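Local atomic coordinates of Ifi204 (Mus musculus domesticus, PDB entry 5YZW), a protein that probably senses foreign or misplaced DNA in innate immunity, binding it through its HIN domains. Residues V46-F57 with F74-D85. Sequence-based numbering, arbitrary orientation.
Sequences VKVFDTALKSKF and FLEIYRASCVSD
V46-V48 pairs in parallel with L75-I77, the short strand axes 4.6 Å apart at closest and their directions 22° apart, through three backbone bonds: K47 N to L75 O, I77 N to K47 O and F49 N to I77 O. K47 reaches out over the ring of F74: its CG stands anti to the carbonyl carbon (chi1 -80°) and the chain beyond is extended, which sets CE over the centre of the ring, 3.6 Å from the centroid, as a CH-pi contact. The ammonium follows over the same face, with NZ 4.0 Å from the centroid, a cation-pi interaction. NZ also hydrogen-bonds H187 ND1 and a water that donates to E76 OE1, so lysine and glutamate are joined through the water rather than by a direct salt bridge. On this same face of the sheet, E76 lies at the edge of the F49 ring, its carboxylate plane turned 82° from the ring plane. F49 and Y78 run side by side, rings nearly parallel but slid apart, with F49 CD2 3.4 Å from Y78 CE1. The D50 carboxylate links the two segments past the strands: OD2 receives A80 N at 2.8 Å and OD1 receives A52 N in an Asx turn, each donor lying above the carboxylate plane. On the face of V46, V48 and I77 the contacts are apolar, with L53 and F57 packing against it from beyond the strand. I77 CD1 meets V46 CG1 and, at the ring edge, F57 CZ, while L53 CD1 touches both I77 CG2 and V83 CG2; F57 also packs edge-to-face with F33. The parallel pairing of 43-48 with 74-77, within an otherwise antiparallel curled sheet, is characteristic of an OB fold, here the first of the two that make up a HIN domain.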
ATOM      1  N   VAL A  46       0.368   6.697   1.940  1.00 36.62           N
ATOM      2  CA  VAL A  46       1.205   7.144   3.043  1.00 36.91           C
ATOM      3  C   VAL A  46       1.953   5.954   3.618  1.00 41.30           C
ATOM      4  O   VAL A  46       1.351   4.907   3.887  1.00 40.02           O
ATOM      5  CB  VAL A  46       0.367   7.817   4.151  1.00 40.08           C
ATOM      6  CG1 VAL A  46       1.273   8.309   5.284  1.00 39.11           C
ATOM      7  CG2 VAL A  46      -0.440   8.969   3.570  1.00 35.94           C
ATOM      8  N   LYS A  47       3.247   6.142   3.855  1.00 41.50           N
ATOM      9  CA  LYS A  47       4.085   5.220   4.604  1.00 41.41           C
ATOM     10  C   LYS A  47       4.402   5.849   5.952  1.00 45.39           C
ATOM     11  O   LYS A  47       5.036   6.911   6.013  1.00 44.99           O
ATOM     12  CB  LYS A  47       5.368   4.921   3.836  1.00 39.67           C
ATOM     13  CG  LYS A  47       5.196   3.877   2.738  1.00 36.40           C
ATOM     14  CD  LYS A  47       6.387   3.907   1.765  1.00 42.20           C
ATOM     15  CE  LYS A  47       6.349   2.734   0.767  1.00 43.97           C
ATOM     16  NZ  LYS A  47       7.559   2.771  -0.088  1.00 41.11           N
ATOM     17  N   VAL A  48       3.955   5.203   7.024  1.00 38.12           N
ATOM     18  CA  VAL A  48       4.104   5.699   8.385  1.00 41.99           C
ATOM     19  C   VAL A  48       5.169   4.856   9.060  1.00 45.32           C
ATOM     20  O   VAL A  48       4.954   3.663   9.326  1.00 43.04           O
ATOM     21  CB  VAL A  48       2.777   5.647   9.150  1.00 43.47           C
ATOM     22  CG1 VAL A  48       2.978   6.104  10.590  1.00 50.11           C
ATOM     23  CG2 VAL A  48       1.731   6.514   8.423  1.00 41.12           C
ATOM     24  N   PHE A  49       6.328   5.467   9.330  1.00 42.13           N
ATOM     25  CA  PHE A  49       7.447   4.754   9.941  1.00 48.32           C
ATOM     26  C   PHE A  49       7.564   4.950  11.452  1.00 53.66           C
ATOM     27  O   PHE A  49       8.424   4.314  12.073  1.00 51.13           O
ATOM     28  CB  PHE A  49       8.760   5.166   9.264  1.00 50.44           C
ATOM     29  CG  PHE A  49       8.831   4.778   7.813  1.00 53.85           C
ATOM     30  CD1 PHE A  49       9.037   3.454   7.445  1.00 51.76           C
ATOM     31  CD2 PHE A  49       8.664   5.732   6.814  1.00 41.53           C
ATOM     32  CE1 PHE A  49       9.098   3.085   6.106  1.00 50.14           C
ATOM     33  CE2 PHE A  49       8.725   5.369   5.483  1.00 50.15           C
ATOM     34  CZ  PHE A  49       8.945   4.038   5.129  1.00 55.19           C
ATOM     35  N   ASP A  50       6.737   5.810  12.061  1.00 49.26           N
ATOM     36  CA  ASP A  50       6.591   5.884  13.519  1.00 50.85           C
ATOM     37  C   ASP A  50       5.225   5.290  13.853  1.00 50.49           C
ATOM     38  O   ASP A  50       4.204   5.986  13.802  1.00 44.62           O
ATOM     39  CB  ASP A  50       6.707   7.323  14.025  1.00 50.91           C
ATOM     40  CG  ASP A  50       6.776   7.411  15.544  1.00 54.25           C
ATOM     41  OD1 ASP A  50       6.462   6.415  16.234  1.00 48.68           O
ATOM     42  OD2 ASP A  50       7.132   8.492  16.055  1.00 53.24           O
ATOM     43  N   THR A  51       5.208   4.006  14.210  1.00 44.67           N
ATOM     44  CA  THR A  51       3.924   3.342  14.378  1.00 43.50           C
ATOM     45  C   THR A  51       3.221   3.743  15.658  1.00 47.31           C
ATOM     46  O   THR A  51       2.090   3.289  15.888  1.00 45.24           O
ATOM     47  CB  THR A  51       4.099   1.814  14.285  1.00 39.08           C
ATOM     48  OG1 THR A  51       5.038   1.368  15.272  1.00 43.90           O
ATOM     49  CG2 THR A  51       4.627   1.464  12.907  1.00 38.56           C
ATOM     50  N   ALA A  52       3.820   4.616  16.476  1.00 43.77           N
ATOM     51  CA  ALA A  52       3.027   5.229  17.535  1.00 53.30           C
ATOM     52  C   ALA A  52       1.795   5.909  16.955  1.00 53.15           C
ATOM     53  O   ALA A  52       0.756   5.994  17.619  1.00 45.92           O
ATOM     54  CB  ALA A  52       3.859   6.233  18.344  1.00 45.31           C
ATOM     55  N   LEU A  53       1.881   6.351  15.705  1.00 42.79           N
ATOM     56  CA  LEU A  53       0.777   7.025  15.032  1.00 46.47           C
ATOM     57  C   LEU A  53      -0.399   6.103  14.709  1.00 55.59           C
ATOM     58  O   LEU A  53      -1.407   6.597  14.186  1.00 45.97           O
ATOM     59  CB  LEU A  53       1.295   7.677  13.751  1.00 44.20           C
ATOM     60  CG  LEU A  53       2.134   8.934  13.978  1.00 45.40           C
ATOM     61  CD1 LEU A  53       2.742   9.434  12.669  1.00 42.85           C
ATOM     62  CD2 LEU A  53       1.243  10.006  14.583  1.00 44.59           C
ATOM     63  N   LYS A  54      -0.298   4.797  14.999  1.00 46.93           N
ATOM     64  CA  LYS A  54      -1.422   3.888  14.784  1.00 54.66           C
ATOM     65  C   LYS A  54      -2.716   4.431  15.397  1.00 42.57           C
ATOM     66  O   LYS A  54      -3.787   4.344  14.786  1.00 45.17           O
ATOM     67  CB  LYS A  54      -1.075   2.507  15.357  1.00 57.39           C
ATOM     68  CG  LYS A  54      -2.198   1.478  15.358  1.00 58.58           C
ATOM     69  CD  LYS A  54      -1.797   0.270  16.228  1.00 57.13           C
ATOM     70  CE  LYS A  54      -2.899  -0.772  16.281  1.00 57.82           C
ATOM     71  NZ  LYS A  54      -2.416  -2.065  16.843  1.00 58.40           N
ATOM     72  N   SER A  55      -2.634   5.034  16.587  1.00 48.85           N
ATOM     73  CA  SER A  55      -3.828   5.588  17.227  1.00 52.91           C
ATOM     74  C   SER A  55      -4.449   6.755  16.467  1.00 51.43           C
ATOM     75  O   SER A  55      -5.590   7.117  16.760  1.00 51.48           O
ATOM     76  CB  SER A  55      -3.513   6.053  18.652  1.00 61.65           C
ATOM     77  OG  SER A  55      -2.541   7.081  18.638  1.00 57.30           O
ATOM     78  N   LYS A  56      -3.755   7.356  15.509  1.00 50.24           N
ATOM     79  CA  LYS A  56      -4.341   8.463  14.763  1.00 54.98           C
ATOM     80  C   LYS A  56      -4.772   8.106  13.346  1.00 51.77           C
ATOM     81  O   LYS A  56      -5.624   8.804  12.773  1.00 45.53           O
ATOM     82  CB  LYS A  56      -3.360   9.641  14.717  1.00 57.83           C
ATOM     83  CG  LYS A  56      -3.261  10.331  16.084  1.00 62.56           C
ATOM     84  CD  LYS A  56      -2.159  11.367  16.122  1.00 65.81           C
ATOM     85  CE  LYS A  56      -1.879  11.797  17.561  1.00 68.19           C
ATOM     86  NZ  LYS A  56      -0.890  12.912  17.583  1.00 78.39           N
ATOM     87  N   PHE A  57      -4.237   7.035  12.772  1.00 46.10           N
ATOM     88  CA  PHE A  57      -4.673   6.627  11.440  1.00 48.70           C
ATOM     89  C   PHE A  57      -5.813   5.616  11.580  1.00 56.32           C
ATOM     90  O   PHE A  57      -5.697   4.423  11.270  1.00 52.17           O
ATOM     91  CB  PHE A  57      -3.496   6.092  10.639  1.00 51.22           C
ATOM     92  CG  PHE A  57      -2.602   7.170  10.105  1.00 44.98           C
ATOM     93  CD1 PHE A  57      -1.676   7.798  10.936  1.00 43.88           C
ATOM     94  CD2 PHE A  57      -2.709   7.586   8.781  1.00 46.83           C
ATOM     95  CE1 PHE A  57      -0.851   8.802  10.436  1.00 40.24           C
ATOM     96  CE2 PHE A  57      -1.895   8.586   8.274  1.00 46.51           C
ATOM     97  CZ  PHE A  57      -0.958   9.197   9.101  1.00 40.03           C
ATOM     98  N   PHE A  74       4.960   7.918  -2.684  1.00 41.30           N
ATOM     99  CA  PHE A  74       4.349   7.840  -1.365  1.00 39.89           C
ATOM    100  C   PHE A  74       4.642   9.107  -0.568  1.00 40.13           C
ATOM    101  O   PHE A  74       5.614   9.819  -0.820  1.00 41.90           O
ATOM    102  CB  PHE A  74       4.876   6.635  -0.574  1.00 35.68           C
ATOM    103  CG  PHE A  74       4.504   5.297  -1.184  1.00 42.66           C
ATOM    104  CD1 PHE A  74       5.262   4.754  -2.208  1.00 41.05           C
ATOM    105  CD2 PHE A  74       3.396   4.595  -0.722  1.00 36.98           C
ATOM    106  CE1 PHE A  74       4.929   3.499  -2.767  1.00 36.59           C
ATOM    107  CE2 PHE A  74       3.054   3.368  -1.270  1.00 43.19           C
ATOM    108  CZ  PHE A  74       3.816   2.830  -2.301  1.00 35.32           C
ATOM    109  N   LEU A  75       3.786   9.360   0.410  1.00 38.14           N
ATOM    110  CA  LEU A  75       4.051  10.365   1.437  0.58 44.87           C
ATOM    111  C   LEU A  75       4.617   9.648   2.653  1.00 45.95           C
ATOM    112  O   LEU A  75       3.986   8.726   3.190  1.00 41.24           O
ATOM    113  CB  LEU A  75       2.791  11.138   1.832  0.58 37.86           C
ATOM    114  CG  LEU A  75       2.027  11.943   0.795  0.58 35.96           C
ATOM    115  CD1 LEU A  75       1.046  12.892   1.504  0.58 40.20           C
ATOM    116  CD2 LEU A  75       2.963  12.721  -0.120  0.58 43.19           C
ATOM    117  N   GLU A  76       5.812  10.050   3.078  1.00 38.66           N
ATOM    118  CA  GLU A  76       6.501   9.368   4.164  1.00 42.45           C
ATOM    119  C   GLU A  76       6.452  10.218   5.435  1.00 42.81           C
ATOM    120  O   GLU A  76       6.722  11.421   5.391  1.00 47.53           O
ATOM    121  CB  GLU A  76       7.947   9.047   3.768  1.00 48.11           C
ATOM    122  CG  GLU A  76       8.043   7.991   2.643  1.00 42.19           C
ATOM    123  CD  GLU A  76       9.456   7.468   2.413  1.00 56.87           C
ATOM    124  OE1 GLU A  76       9.595   6.411   1.741  1.00 51.18           O
ATOM    125  OE2 GLU A  76      10.420   8.113   2.877  1.00 59.56           O
ATOM    126  N   ILE A  77       6.103   9.580   6.554  1.00 41.12           N
ATOM    127  CA  ILE A  77       6.012  10.195   7.877  1.00 42.29           C
ATOM    128  C   ILE A  77       6.969   9.455   8.803  1.00 47.95           C
ATOM    129  O   ILE A  77       6.831   8.241   9.003  1.00 50.53           O
ATOM    130  CB  ILE A  77       4.585  10.120   8.440  1.00 41.69           C
ATOM    131  CG1 ILE A  77       3.595  10.804   7.493  1.00 48.28           C
ATOM    132  CG2 ILE A  77       4.552  10.725   9.832  1.00 41.62           C
ATOM    133  CD1 ILE A  77       2.157  10.735   7.954  1.00 49.52           C
ATOM    134  N   TYR A  78       7.912  10.181   9.394  1.00 43.95           N
ATOM    135  CA  TYR A  78       8.956   9.569  10.201  1.00 42.70           C
ATOM    136  C   TYR A  78       8.825   9.810  11.703  1.00 55.33           C
ATOM    137  O   TYR A  78       9.532   9.153  12.476  1.00 59.78           O
ATOM    138  CB  TYR A  78      10.324  10.071   9.719  1.00 52.07           C
ATOM    139  CG  TYR A  78      10.701   9.488   8.373  1.00 57.26           C
ATOM    140  CD1 TYR A  78      11.183   8.191   8.277  1.00 61.46           C
ATOM    141  CD2 TYR A  78      10.544  10.219   7.197  1.00 64.73           C
ATOM    142  CE1 TYR A  78      11.519   7.646   7.060  1.00 64.40           C
ATOM    143  CE2 TYR A  78      10.884   9.673   5.958  1.00 55.51           C
ATOM    144  CZ  TYR A  78      11.365   8.387   5.904  1.00 64.65           C
ATOM    145  OH  TYR A  78      11.702   7.814   4.696  1.00 74.27           O
ATOM    146  N   ARG A  79       7.958  10.721  12.142  1.00 47.57           N
ATOM    147  CA  ARG A  79       7.856  11.072  13.560  1.00 59.78           C
ATOM    148  C   ARG A  79       6.405  11.290  13.965  1.00 50.45           C
ATOM    149  O   ARG A  79       5.616  11.841  13.193  1.00 46.89           O
ATOM    150  CB  ARG A  79       8.639  12.355  13.898  1.00 62.25           C
ATOM    151  CG  ARG A  79      10.152  12.247  13.751  1.00 76.95           C
ATOM    152  CD  ARG A  79      10.773  13.609  13.396  1.00 91.54           C
ATOM    153  NE  ARG A  79      11.836  13.468  12.396  1.00107.29           N
ATOM    154  CZ  ARG A  79      11.688  13.710  11.092  1.00101.18           C
ATOM    155  NH1 ARG A  79      10.517  14.114  10.613  1.00 90.80           N
ATOM    156  NH2 ARG A  79      12.712  13.549  10.261  1.00100.59           N
ATOM    157  N   ALA A  80       6.078  10.906  15.204  1.00 48.50           N
ATOM    158  CA  ALA A  80       4.753  11.169  15.760  1.00 56.76           C
ATOM    159  C   ALA A  80       4.401  12.661  15.733  1.00 55.08           C
ATOM    160  O   ALA A  80       3.241  13.027  15.506  1.00 48.82           O
ATOM    161  CB  ALA A  80       4.673  10.634  17.196  1.00 51.10           C
ATOM    162  N   SER A  81       5.389  13.538  15.947  1.00 52.73           N
ATOM    163  CA  SER A  81       5.125  14.980  15.959  1.00 62.40           C
ATOM    164  C   SER A  81       4.630  15.511  14.617  1.00 60.36           C
ATOM    165  O   SER A  81       4.167  16.657  14.561  1.00 57.77           O
ATOM    166  CB  SER A  81       6.385  15.763  16.365  1.00 62.86           C
ATOM    167  OG  SER A  81       7.529  15.234  15.711  1.00 66.63           O
ATOM    168  N   CYS A  82       4.707  14.712  13.550  1.00 46.98           N
ATOM    169  CA  CYS A  82       4.286  15.170  12.231  1.00 52.39           C
ATOM    170  C   CYS A  82       2.773  15.301  12.103  1.00 50.55           C
ATOM    171  O   CYS A  82       2.301  15.927  11.150  1.00 51.14           O
ATOM    172  CB  CYS A  82       4.774  14.199  11.131  1.00 51.91           C
ATOM    173  SG  CYS A  82       6.576  13.947  11.006  1.00 55.04           S
ATOM    174  N   VAL A  83       2.002  14.683  12.996  1.00 47.82           N
ATOM    175  CA  VAL A  83       0.563  14.513  12.806  1.00 51.27           C
ATOM    176  C   VAL A  83      -0.176  15.029  14.038  1.00 53.20           C
ATOM    177  O   VAL A  83       0.216  14.735  15.170  1.00 55.42           O
ATOM    178  CB  VAL A  83       0.204  13.031  12.547  1.00 52.79           C
ATOM    179  CG1 VAL A  83      -1.290  12.882  12.302  1.00 50.23           C
ATOM    180  CG2 VAL A  83       1.017  12.453  11.356  1.00 37.36           C
ATOM    181  N   SER A  84      -1.236  15.815  13.818  1.00 52.80           N
ATOM    182  CA  SER A  84      -2.153  16.233  14.882  1.00 54.18           C
ATOM    183  C   SER A  84      -3.577  15.972  14.400  1.00 50.86           C
ATOM    184  O   SER A  84      -3.820  15.883  13.192  1.00 51.04           O
ATOM    185  CB  SER A  84      -1.954  17.710  15.258  1.00 67.04           C
ATOM    186  OG  SER A  84      -2.323  18.536  14.177  1.00 74.11           O
ATOM    187  N   ASP A  85      -4.527  15.806  15.352  1.00 57.36           N
ATOM    188  CA  ASP A  85      -5.871  15.363  14.967  1.00 65.38           C
ATOM    189  C   ASP A  85      -7.025  15.945  15.801  1.00 70.03           C
ATOM    190  O   ASP A  85      -8.071  15.296  15.927  1.00 70.01           O
ATOM    191  CB  ASP A  85      -5.969  13.831  15.025  1.00 71.31           C
ATOM    192  CG  ASP A  85      -6.175  13.289  16.447  1.00 79.88           C
ATOM    193  OD1 ASP A  85      -5.556  13.807  17.408  1.00 70.51           O
ATOM    194  OD2 ASP A  85      -6.955  12.319  16.591  1.00 89.98           O
TER
HETATM  195  O   HOH W   1       8.488   5.506  -0.396  1.00 40.09           O